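Long-range contacts in transcriptional regulator, TetR family (Myxococcus xanthus DK 1622, PDB 5K7H), which probably represses transcription by binding cis-regulatory DNA, as a TetR-family factor, and is seen here as a dimer holding isovaleryl-coenzyme A: residues A95-N100 with L167-W172; N100-T105 with T184-A189. One frame throughout, in Å; residues are numbered along the deposited sequence.

Contact 1: A95-N100 with L167-W172. With NI (nickel (II) ion), chain C; IVC (Isovaleryl-coenzyme A), chain G.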
ATOM      1  N   ALA A  95      -9.631  -0.466 -19.023  1.00 36.58           N
ATOM      2  CA  ALA A  95      -9.127  -1.806 -19.299  1.00 38.16           C
ATOM      3  C   ALA A  95      -7.886  -2.107 -18.469  1.00 38.56           C
ATOM      4  O   ALA A  95      -7.750  -3.204 -17.913  1.00 39.34           O
ATOM      5  CB  ALA A  95      -8.823  -1.956 -20.789  1.00 42.15           C
ATOM      6  N   CYS A  96      -6.971  -1.142 -18.365  1.00 37.94           N
ATOM      7  CA  CYS A  96      -5.751  -1.363 -17.594  1.00 39.36           C
ATOM      8  C   CYS A  96      -6.073  -1.656 -16.136  1.00 37.14           C
ATOM      9  O   CYS A  96      -5.436  -2.510 -15.509  1.00 37.07           O
ATOM     10  CB  CYS A  96      -4.833  -0.146 -17.707  1.00 42.51           C
ATOM     11  SG  CYS A  96      -3.134  -0.456 -17.178  1.00 45.04           S
ATOM     12  N   MET A  97      -7.064  -0.960 -15.578  1.00 39.69           N
ATOM     13  CA  MET A  97      -7.457  -1.204 -14.194  1.00 43.02           C
ATOM     14  C   MET A  97      -8.025  -2.610 -14.026  1.00 38.99           C
ATOM     15  O   MET A  97      -7.668  -3.323 -13.083  1.00 36.14           O
ATOM     16  CB  MET A  97      -8.470  -0.148 -13.749  1.00 43.43           C
ATOM     17  CG  MET A  97      -9.083  -0.401 -12.381  1.00 47.78           C
ATOM     18  SD  MET A  97      -9.894   1.070 -11.713  1.00 44.69           S
ATOM     19  CE  MET A  97      -8.473   2.028 -11.198  1.00 52.48           C
ATOM     20  N   ARG A  98      -8.909  -3.020 -14.937  1.00 33.23           N
ATOM     21  CA  ARG A  98      -9.489  -4.363 -14.852  0.54 42.22           C
ATOM     22  C   ARG A  98      -8.409  -5.428 -14.913  1.00 39.11           C
ATOM     23  O   ARG A  98      -8.354  -6.328 -14.061  1.00 43.51           O
ATOM     24  CB  ARG A  98     -10.501  -4.567 -15.980  0.54 41.21           C
ATOM     25  CG  ARG A  98     -11.801  -3.816 -15.789  0.54 46.59           C
ATOM     26  CD  ARG A  98     -12.762  -4.070 -16.936  0.54 48.18           C
ATOM     27  NE  ARG A  98     -14.034  -3.383 -16.732  0.54 52.10           N
ATOM     28  CZ  ARG A  98     -15.036  -3.858 -15.999  0.54 45.61           C
ATOM     29  NH1 ARG A  98     -14.925  -5.032 -15.389  0.54 50.31           N
ATOM     30  NH2 ARG A  98     -16.153  -3.157 -15.875  0.54 42.08           N
ATOM     31  N   HIS A  99      -7.530  -5.357 -15.915  1.00 36.52           N
ATOM     32  CA  HIS A  99      -6.475  -6.354 -16.046  1.00 38.16           C
ATOM     33  C   HIS A  99      -5.556  -6.344 -14.831  1.00 33.95           C
ATOM     34  O   HIS A  99      -5.110  -7.402 -14.373  1.00 38.22           O
ATOM     35  CB  HIS A  99      -5.674  -6.109 -17.324  1.00 36.88           C
ATOM     36  CG  HIS A  99      -6.429  -6.416 -18.579  1.00 39.81           C
ATOM     37  ND1 HIS A  99      -5.982  -7.327 -19.511  1.00 39.63           N
ATOM     38  CD2 HIS A  99      -7.601  -5.934 -19.057  1.00 37.41           C
ATOM     39  CE1 HIS A  99      -6.844  -7.392 -20.510  1.00 37.24           C
ATOM     40  NE2 HIS A  99      -7.835  -6.556 -20.259  1.00 44.91           N
ATOM     41  N   ASN A 100      -5.261  -5.159 -14.295  1.00 36.01           N
ATOM     42  CA  ASN A 100      -4.347  -5.071 -13.160  1.00 36.11           C
ATOM     43  C   ASN A 100      -4.990  -5.614 -11.889  1.00 38.65           C
ATOM     44  O   ASN A 100      -4.321  -6.258 -11.074  1.00 37.10           O
ATOM     45  CB  ASN A 100      -3.898  -3.623 -12.965  1.00 33.70           C
ATOM     46  CG  ASN A 100      -2.639  -3.508 -12.127  1.00 44.86           C
ATOM     47  OD1 ASN A 100      -2.306  -4.405 -11.352  1.00 46.46           O
ATOM     48  ND2 ASN A 100      -1.933  -2.394 -12.276  1.00 40.35           N
ATOM     49  N   LEU A 167      -2.854   3.476  -8.887  1.00 32.53           N
ATOM     50  CA  LEU A 167      -2.020   2.415  -8.326  1.00 40.00           C
ATOM     51  C   LEU A 167      -2.361   2.147  -6.867  1.00 36.57           C
ATOM     52  O   LEU A 167      -2.337   0.993  -6.423  1.00 37.20           O
ATOM     53  CB  LEU A 167      -0.544   2.783  -8.477  1.00 40.33           C
ATOM     54  CG  LEU A 167      -0.016   2.754  -9.914  1.00 38.96           C
ATOM     55  CD1 LEU A 167       1.345   3.431 -10.017  1.00 40.01           C
ATOM     56  CD2 LEU A 167       0.067   1.323 -10.423  1.00 38.80           C
ATOM     57  N   GLY A 168      -2.674   3.194  -6.101  1.00 38.80           N
ATOM     58  CA  GLY A 168      -3.048   2.990  -4.710  1.00 36.38           C
ATOM     59  C   GLY A 168      -4.295   2.137  -4.569  1.00 39.27           C
ATOM     60  O   GLY A 168      -4.319   1.171  -3.803  1.00 36.65           O
ATOM     61  N   MET A 169      -5.349   2.483  -5.312  1.00 39.12           N
ATOM     62  CA  MET A 169      -6.565   1.679  -5.313  1.00 41.63           C
ATOM     63  C   MET A 169      -6.257   0.223  -5.633  1.00 40.25           C
ATOM     64  O   MET A 169      -6.584  -0.688  -4.866  1.00 41.84           O
ATOM     65  CB  MET A 169      -7.557   2.221  -6.343  1.00 40.10           C
ATOM     66  CG  MET A 169      -8.188   3.545  -6.021  1.00 48.68           C
ATOM     67  SD  MET A 169      -9.470   3.875  -7.241  1.00 53.39           S
ATOM     68  CE  MET A 169      -9.940   5.539  -6.799  1.00 90.04           C
ATOM     69  N   VAL A 170      -5.628  -0.004  -6.785  1.00 36.37           N
ATOM     70  CA  VAL A 170      -5.486  -1.357  -7.315  1.00 38.13           C
ATOM     71  C   VAL A 170      -4.600  -2.197  -6.407  1.00 36.37           C
ATOM     72  O   VAL A 170      -4.988  -3.289  -5.974  1.00 40.31           O
ATOM     73  CB  VAL A 170      -4.937  -1.298  -8.754  1.00 35.73           C
ATOM     74  CG1 VAL A 170      -4.640  -2.691  -9.285  1.00 40.17           C
ATOM     75  CG2 VAL A 170      -5.925  -0.583  -9.663  1.00 38.45           C
ATOM     76  N   LEU A 171      -3.398  -1.709  -6.102  1.00 36.40           N
ATOM     77  CA  LEU A 171      -2.430  -2.536  -5.397  1.00 35.34           C
ATOM     78  C   LEU A 171      -2.784  -2.721  -3.927  1.00 38.05           C
ATOM     79  O   LEU A 171      -2.359  -3.708  -3.324  1.00 37.52           O
ATOM     80  CB  LEU A 171      -1.029  -1.940  -5.542  1.00 33.72           C
ATOM     81  CG  LEU A 171      -0.524  -1.843  -6.989  1.00 42.50           C
ATOM     82  CD1 LEU A 171       0.849  -1.204  -7.036  1.00 39.49           C
ATOM     83  CD2 LEU A 171      -0.494  -3.211  -7.670  1.00 41.84           C
ATOM     84  N   TRP A 172      -3.559  -1.809  -3.337  1.00 36.43           N
ATOM     85  CA  TRP A 172      -4.022  -2.015  -1.968  1.00 38.59           C
ATOM     86  C   TRP A 172      -4.905  -3.251  -1.848  1.00 39.43           C
ATOM     87  O   TRP A 172      -5.104  -3.753  -0.736  1.00 38.58           O
ATOM     88  CB  TRP A 172      -4.788  -0.781  -1.482  1.00 42.87           C
ATOM     89  CG  TRP A 172      -4.886  -0.666   0.011  1.00 38.36           C
ATOM     90  CD1 TRP A 172      -5.976  -0.937   0.790  1.00 43.83           C
ATOM     91  CD2 TRP A 172      -3.849  -0.245   0.904  1.00 41.38           C
ATOM     92  NE1 TRP A 172      -5.679  -0.711   2.112  1.00 42.16           N
ATOM     93  CE2 TRP A 172      -4.380  -0.285   2.210  1.00 37.81           C
ATOM     94  CE3 TRP A 172      -2.523   0.159   0.727  1.00 42.34           C
ATOM     95  CZ2 TRP A 172      -3.631   0.063   3.331  1.00 42.35           C
ATOM     96  CZ3 TRP A 172      -1.780   0.506   1.841  1.00 46.77           C
ATOM     97  CH2 TRP A 172      -2.336   0.456   3.127  1.00 49.77           C
TER
HETATM   98 NI    NI C 301      -9.312  -6.458 -21.473  1.00 43.92          NI
HETATM   99  O9  IVC G 305     -15.946  -4.608   7.563  1.00 84.44           O
HETATM  100  P1  IVC G 305     -15.629  -6.008   7.071  1.00112.00           P
HETATM  101  O5  IVC G 305     -16.908  -6.677   6.572  1.00 82.57           O
HETATM  102  O6  IVC G 305     -15.050  -6.825   8.198  1.00 72.57           O
HETATM  103  O2  IVC G 305     -14.547  -5.910   5.834  1.00 70.78           O
HETATM  104  C1  IVC G 305     -13.494  -6.870   5.735  1.00 56.14           C
HETATM  105  C2  IVC G 305     -13.907  -8.024   4.618  1.00 56.90           C
HETATM  106  O3  IVC G 305     -15.288  -8.389   4.751  1.00 50.98           O
HETATM  107  C4  IVC G 305     -13.706  -7.401   3.476  1.00 53.93           C
HETATM  108  N1  IVC G 305     -13.544  -8.304   2.372  1.00 42.71           N
HETATM  109  C7  IVC G 305     -12.555  -9.148   2.165  1.00 42.40           C
HETATM  110  N2  IVC G 305     -12.768  -9.801   1.030  1.00 42.20           N
HETATM  111  C8  IVC G 305     -13.929  -9.349   0.495  1.00 41.62           C
HETATM  112  C6  IVC G 305     -14.420  -8.402   1.343  1.00 39.30           C
HETATM  113  N3  IVC G 305     -15.589  -7.767   1.064  1.00 44.31           N
HETATM  114  C15 IVC G 305     -16.252  -8.066  -0.031  1.00 46.95           C
HETATM  115  N4  IVC G 305     -15.809  -8.982  -0.888  1.00 43.66           N
HETATM  116  C12 IVC G 305     -14.679  -9.637  -0.668  1.00 43.44           C
HETATM  117  N5  IVC G 305     -14.213 -10.643  -1.627  1.00 48.86           N
HETATM  118  O1  IVC G 305     -12.379  -6.607   3.715  1.00 46.85           O
HETATM  119  C3  IVC G 305     -12.415  -6.281   5.259  1.00 57.18           C
HETATM  120  C5  IVC G 305     -11.138  -6.848   5.930  1.00 56.03           C
HETATM  121  O4  IVC G 305     -11.108  -8.256   5.703  1.00 60.84           O
HETATM  122  P2  IVC G 305     -10.305  -9.170   6.795  1.00 76.73           P
HETATM  123  O12 IVC G 305     -11.203 -10.264   7.299  1.00 75.81           O
HETATM  124  O10 IVC G 305      -9.077  -9.773   6.150  1.00 69.03           O
HETATM  125  O7  IVC G 305      -9.862  -8.201   8.049  1.00 71.33           O
HETATM  126  P3  IVC G 305      -8.532  -8.458   8.974  1.00 64.32           P
HETATM  127  O14 IVC G 305      -8.989  -8.980  10.319  1.00 67.75           O
HETATM  128  O13 IVC G 305      -7.636  -9.476   8.302  1.00 71.91           O
HETATM  129  O8  IVC G 305      -7.716  -7.025   9.173  1.00 65.22           O
HETATM  130  C11 IVC G 305      -8.345  -6.047   9.958  1.00 57.50           C
HETATM  131  C9  IVC G 305      -8.252  -4.659   9.269  1.00 52.26           C
HETATM  132  C13 IVC G 305      -9.178  -3.702  10.062  1.00 55.63           C
HETATM  133  C14 IVC G 305      -6.815  -4.148   9.367  1.00 51.58           C
HETATM  134  C10 IVC G 305      -8.776  -4.745   7.812  1.00 57.71           C
HETATM  135  O11 IVC G 305      -9.497  -3.611   7.529  1.00 54.78           O
HETATM  136  C16 IVC G 305      -7.648  -4.853   6.762  1.00 51.75           C
HETATM  137  O15 IVC G 305      -6.842  -5.725   6.823  1.00 54.06           O
HETATM  138  N6  IVC G 305      -7.588  -3.854   5.657  1.00 53.78           N
HETATM  139  C17 IVC G 305      -6.538  -3.904   4.619  1.00 49.86           C
HETATM  140  C18 IVC G 305      -5.328  -3.031   5.043  1.00 42.86           C
HETATM  141  C19 IVC G 305      -5.752  -1.660   5.454  1.00 41.95           C
HETATM  142  O16 IVC G 305      -6.656  -1.130   4.921  1.00 39.83           O
HETATM  143  N7  IVC G 305      -5.038  -0.960   6.530  1.00 40.23           N
HETATM  144  C20 IVC G 305      -5.485   0.405   6.926  1.00 39.02           C
HETATM  145  C21 IVC G 305      -6.742   0.296   7.862  1.00 45.49           C
HETATM  146  S1  IVC G 305      -7.052   1.936   8.600  1.00 51.47           S
HETATM  147  C22 IVC G 305      -5.637   2.319   9.657  1.00 56.12           C
HETATM  148  O17 IVC G 305      -4.792   1.520   9.816  1.00 58.53           O
HETATM  149  C23 IVC G 305      -5.552   3.701  10.360  1.00 52.93           C
HETATM  150  C24 IVC G 305      -4.572   4.678   9.678  1.00 53.24           C
HETATM  151  C25 IVC G 305      -3.175   4.055   9.398  1.00 63.59           C
HETATM  152  C26 IVC G 305      -4.433   5.918  10.546  1.00 59.91           C
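V170 is turned at chi1 (174°) so that CG1 points opposite the backbone N and CG2 opposite the carbonyl carbon; one methyl goes to N100, the other to M97. CG1 lies against the carboxamide of N100, 3.6 Å from OD1; the amide's polar grip lies elsewhere, since ND2 is hydrogen-bonded to Y137 OH. CG2 meets M97, whose chain bends at chi3 (-76°) and brings CE to 4.0 Å. A branched valine fits between these neighbours, while the flexible thioether reaches toward M169, its CE 4.5 Å from M169 SD. The two helical segments run nearly parallel, at 30°, within the all-helical C-terminal domain of the TetR fold, and M169 also packs on M169 of the second subunit. On the flank of helix 89-104 turned from V170, H99 NE2 binds a nickel ion at 1.9 Å, its ND1 held by the backbone O of Q78. Past helix 159-171, the indole of W172 gives its NE1 hydrogen, in the ring plane, to O16 of isovaleryl-coenzyme A (3.0 Å). A phenylalanine here would probably leave that ligand carbonyl oxygen without its donor and the pantetheine arm freer to shift. K175 adds a cation-pi contact to the indole.

Contact 2: N100-T105 with T184-A189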
ATOM      1  N   ASN A 100      -5.261  -5.159 -14.295  1.00 36.01           N
ATOM      2  CA  ASN A 100      -4.347  -5.071 -13.160  1.00 36.11           C
ATOM      3  C   ASN A 100      -4.990  -5.614 -11.889  1.00 38.65           C
ATOM      4  O   ASN A 100      -4.321  -6.258 -11.074  1.00 37.10           O
ATOM      5  CB  ASN A 100      -3.898  -3.623 -12.965  1.00 33.70           C
ATOM      6  CG  ASN A 100      -2.639  -3.508 -12.127  1.00 44.86           C
ATOM      7  OD1 ASN A 100      -2.306  -4.405 -11.352  1.00 46.46           O
ATOM      8  ND2 ASN A 100      -1.933  -2.394 -12.276  1.00 40.35           N
ATOM      9  N   ILE A 101      -6.289  -5.367 -11.698  1.00 38.02           N
ATOM     10  CA  ILE A 101      -6.986  -5.920 -10.539  1.00 38.53           C
ATOM     11  C   ILE A 101      -7.017  -7.443 -10.615  1.00 44.63           C
ATOM     12  O   ILE A 101      -6.763  -8.134  -9.621  1.00 45.47           O
ATOM     13  CB  ILE A 101      -8.403  -5.325 -10.435  1.00 38.26           C
ATOM     14  CG1 ILE A 101      -8.319  -3.854 -10.023  1.00 39.40           C
ATOM     15  CG2 ILE A 101      -9.259  -6.115  -9.433  1.00 47.57           C
ATOM     16  CD1 ILE A 101      -9.653  -3.126 -10.000  1.00 43.11           C
ATOM     17  N   LEU A 102      -7.328  -7.988 -11.793  1.00 43.36           N
ATOM     18  CA  LEU A 102      -7.413  -9.438 -11.934  1.00 44.41           C
ATOM     19  C   LEU A 102      -6.060 -10.097 -11.698  1.00 41.99           C
ATOM     20  O   LEU A 102      -5.988 -11.201 -11.146  1.00 47.80           O
ATOM     21  CB  LEU A 102      -7.960  -9.799 -13.315  1.00 44.94           C
ATOM     22  CG  LEU A 102      -9.478 -10.013 -13.371  1.00 48.58           C
ATOM     23  CD1 LEU A 102     -10.230  -8.841 -12.758  1.00 50.53           C
ATOM     24  CD2 LEU A 102      -9.935 -10.241 -14.804  1.00 55.32           C
ATOM     25  N   LEU A 103      -4.974  -9.439 -12.109  1.00 40.24           N
ATOM     26  CA  LEU A 103      -3.646  -9.967 -11.810  1.00 43.10           C
ATOM     27  C   LEU A 103      -3.396  -9.999 -10.307  1.00 42.45           C
ATOM     28  O   LEU A 103      -2.786 -10.942  -9.790  1.00 47.54           O
ATOM     29  CB  LEU A 103      -2.575  -9.129 -12.511  1.00 39.42           C
ATOM     30  CG  LEU A 103      -1.136  -9.612 -12.320  1.00 42.98           C
ATOM     31  CD1 LEU A 103      -0.885 -10.873 -13.135  1.00 52.60           C
ATOM     32  CD2 LEU A 103      -0.140  -8.523 -12.680  1.00 49.05           C
ATOM     33  N   VAL A 104      -3.861  -8.974  -9.589  1.00 44.54           N
ATOM     34  CA  VAL A 104      -3.597  -8.881  -8.156  1.00 46.68           C
ATOM     35  C   VAL A 104      -4.383  -9.931  -7.381  1.00 46.20           C
ATOM     36  O   VAL A 104      -3.922 -10.412  -6.340  1.00 51.86           O
ATOM     37  CB  VAL A 104      -3.914  -7.457  -7.654  1.00 41.82           C
ATOM     38  CG1 VAL A 104      -3.999  -7.413  -6.127  1.00 43.65           C
ATOM     39  CG2 VAL A 104      -2.862  -6.483  -8.140  1.00 37.27           C
ATOM     40  N   THR A 105      -5.570 -10.305  -7.860  1.00 46.73           N
ATOM     41  CA  THR A 105      -6.487 -11.133  -7.089  1.00 48.68           C
ATOM     42  C   THR A 105      -6.464 -12.603  -7.502  1.00 58.46           C
ATOM     43  O   THR A 105      -7.404 -13.337  -7.179  1.00 63.43           O
ATOM     44  CB  THR A 105      -7.912 -10.591  -7.209  1.00 46.49           C
ATOM     45  OG1 THR A 105      -8.316 -10.584  -8.584  1.00 50.20           O
ATOM     46  CG2 THR A 105      -8.001  -9.182  -6.649  1.00 48.81           C
ATOM     47  N   THR A 184     -16.881 -10.858  -5.751  1.00 40.78           N
ATOM     48  CA  THR A 184     -15.856 -11.399  -6.626  1.00 50.84           C
ATOM     49  C   THR A 184     -14.906 -10.287  -7.060  1.00 47.75           C
ATOM     50  O   THR A 184     -15.250  -9.102  -7.046  1.00 46.70           O
ATOM     51  CB  THR A 184     -16.480 -12.055  -7.860  1.00 59.01           C
ATOM     52  OG1 THR A 184     -17.133 -11.056  -8.655  1.00 55.78           O
ATOM     53  CG2 THR A 184     -17.492 -13.119  -7.451  1.00 54.23           C
ATOM     54  N   ASP A 185     -13.691 -10.683  -7.446  1.00 47.13           N
ATOM     55  CA  ASP A 185     -12.739  -9.704  -7.958  1.00 44.75           C
ATOM     56  C   ASP A 185     -13.307  -8.959  -9.159  1.00 48.96           C
ATOM     57  O   ASP A 185     -12.976  -7.788  -9.377  1.00 45.40           O
ATOM     58  CB  ASP A 185     -11.419 -10.387  -8.324  1.00 48.70           C
ATOM     59  CG  ASP A 185     -11.612 -11.595  -9.224  1.00 55.34           C
ATOM     60  OD1 ASP A 185     -12.702 -11.735  -9.817  1.00 53.02           O
ATOM     61  OD2 ASP A 185     -10.668 -12.405  -9.343  1.00 52.58           O
ATOM     62  N   GLU A 186     -14.168  -9.614  -9.942  1.00 47.01           N
ATOM     63  CA  GLU A 186     -14.770  -8.948 -11.093  1.00 53.57           C
ATOM     64  C   GLU A 186     -15.731  -7.849 -10.653  1.00 51.02           C
ATOM     65  O   GLU A 186     -15.797  -6.787 -11.283  1.00 49.95           O
ATOM     66  CB  GLU A 186     -15.488  -9.971 -11.974  1.00 55.33           C
ATOM     67  CG  GLU A 186     -15.886  -9.437 -13.341  1.00 67.79           C
ATOM     68  CD  GLU A 186     -14.687  -9.041 -14.181  1.00 68.18           C
ATOM     69  OE1 GLU A 186     -13.645  -9.725 -14.087  1.00 56.72           O
ATOM     70  OE2 GLU A 186     -14.784  -8.044 -14.927  1.00 67.72           O
ATOM     71  N   GLN A 187     -16.489  -8.085  -9.578  1.00 51.42           N
ATOM     72  CA  GLN A 187     -17.373  -7.046  -9.055  1.00 53.03           C
ATOM     73  C   GLN A 187     -16.572  -5.875  -8.498  1.00 48.23           C
ATOM     74  O   GLN A 187     -16.967  -4.714  -8.650  1.00 47.62           O
ATOM     75  CB  GLN A 187     -18.284  -7.623  -7.974  1.00 54.27           C
ATOM     76  CG  GLN A 187     -19.311  -8.617  -8.485  1.00 57.53           C
ATOM     77  CD  GLN A 187     -20.025  -9.333  -7.357  1.00 58.79           C
ATOM     78  OE1 GLN A 187     -19.392  -9.942  -6.495  1.00 62.65           O
ATOM     79  NE2 GLN A 187     -21.350  -9.253  -7.349  1.00 64.02           N
ATOM     80  N   ILE A 188     -15.447  -6.164  -7.842  1.00 47.75           N
ATOM     81  CA  ILE A 188     -14.599  -5.103  -7.309  1.00 46.33           C
ATOM     82  C   ILE A 188     -14.035  -4.259  -8.444  1.00 45.86           C
ATOM     83  O   ILE A 188     -14.011  -3.024  -8.366  1.00 38.81           O
ATOM     84  CB  ILE A 188     -13.484  -5.712  -6.438  1.00 43.59           C
ATOM     85  CG1 ILE A 188     -14.104  -6.367  -5.201  1.00 40.11           C
ATOM     86  CG2 ILE A 188     -12.455  -4.650  -6.045  1.00 44.13           C
ATOM     87  CD1 ILE A 188     -13.130  -7.169  -4.369  1.00 45.26           C
ATOM     88  N   ALA A 189     -13.572  -4.908  -9.516  1.00 43.72           N
ATOM     89  CA  ALA A 189     -13.052  -4.171 -10.661  1.00 46.62           C
ATOM     90  C   ALA A 189     -14.101  -3.220 -11.219  1.00 47.29           C
ATOM     91  O   ALA A 189     -13.814  -2.048 -11.492  1.00 49.82           O
ATOM     92  CB  ALA A 189     -12.575  -5.144 -11.739  1.00 45.16           C
TER
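The last turn of helix 89-104 and the first turn of helix 185-196 run roughly antiparallel; over the segments 100-104 and 185-189 the axes lie 9.6 Å apart at 148°, so that the end of one faces the start of the other and I101 is level with A189, T105 with D185. At the first level I101 extends CD1 over the backbone of A189, 3.6 Å from its CA. Alanine's lone methyl leaves room there for a long branched isoleucine, whose CG2 also comes near A189 CB. L102 works alongside: both its methyls lie 3.8 Å from E186 OE1, brought round by a bend at chi2 (63°) in the glutamate chain. The other carboxylate oxygen, OE2, is salt-bridged to R98 in the conformer described, so the two oxygens serve different neighbours.

At the second level T105 has OG1 between its backbone N and carbonyl carbon, which places the hydroxyl 3.1 Å from D185 OD2 while also 3.1 Å from I101 O; its one proton has both acceptors to choose from. OD2 is salt-bridged to R106 as well. An acid at the first turn of a helix is also likely to be favoured by the partial positive charge of the helix start. Just before it T184 is the N-cap and forms a capping box with Q187: T184 OG1 accepts from Q187 N (3.2 Å), and Q187 OE1 takes the T184 N-H on a lone pair (2.8 Å).

Helix 159-171 and the loop after it border this pair, with V170 and I173 against I101, while I188 packs on W176 and F177 of its own chain and on V161 of the second subunit.

Overall arrangement
Contacts 1 and 2 use successive parts of helix 89-104, sharing N100, and their centres lie 8 Å apart. Along the chain the order is 95-100, 100-105, 167-172, 184-189, so the two contacts cross: segment 167-172 pairs with 95-100, and 184-189 with 100-105. They also touch each other directly, L171 CD2 of contact 1 lying 4.1 Å from V104 CG2 of contact 2. All four segments belong to the all-helical C-terminal domain of the TetR fold. One helix, 89-104, is thus packed against both helix 159-171, which borders the bound coenzyme A and the dimer interface, and helix 185-196, the last of the bundle.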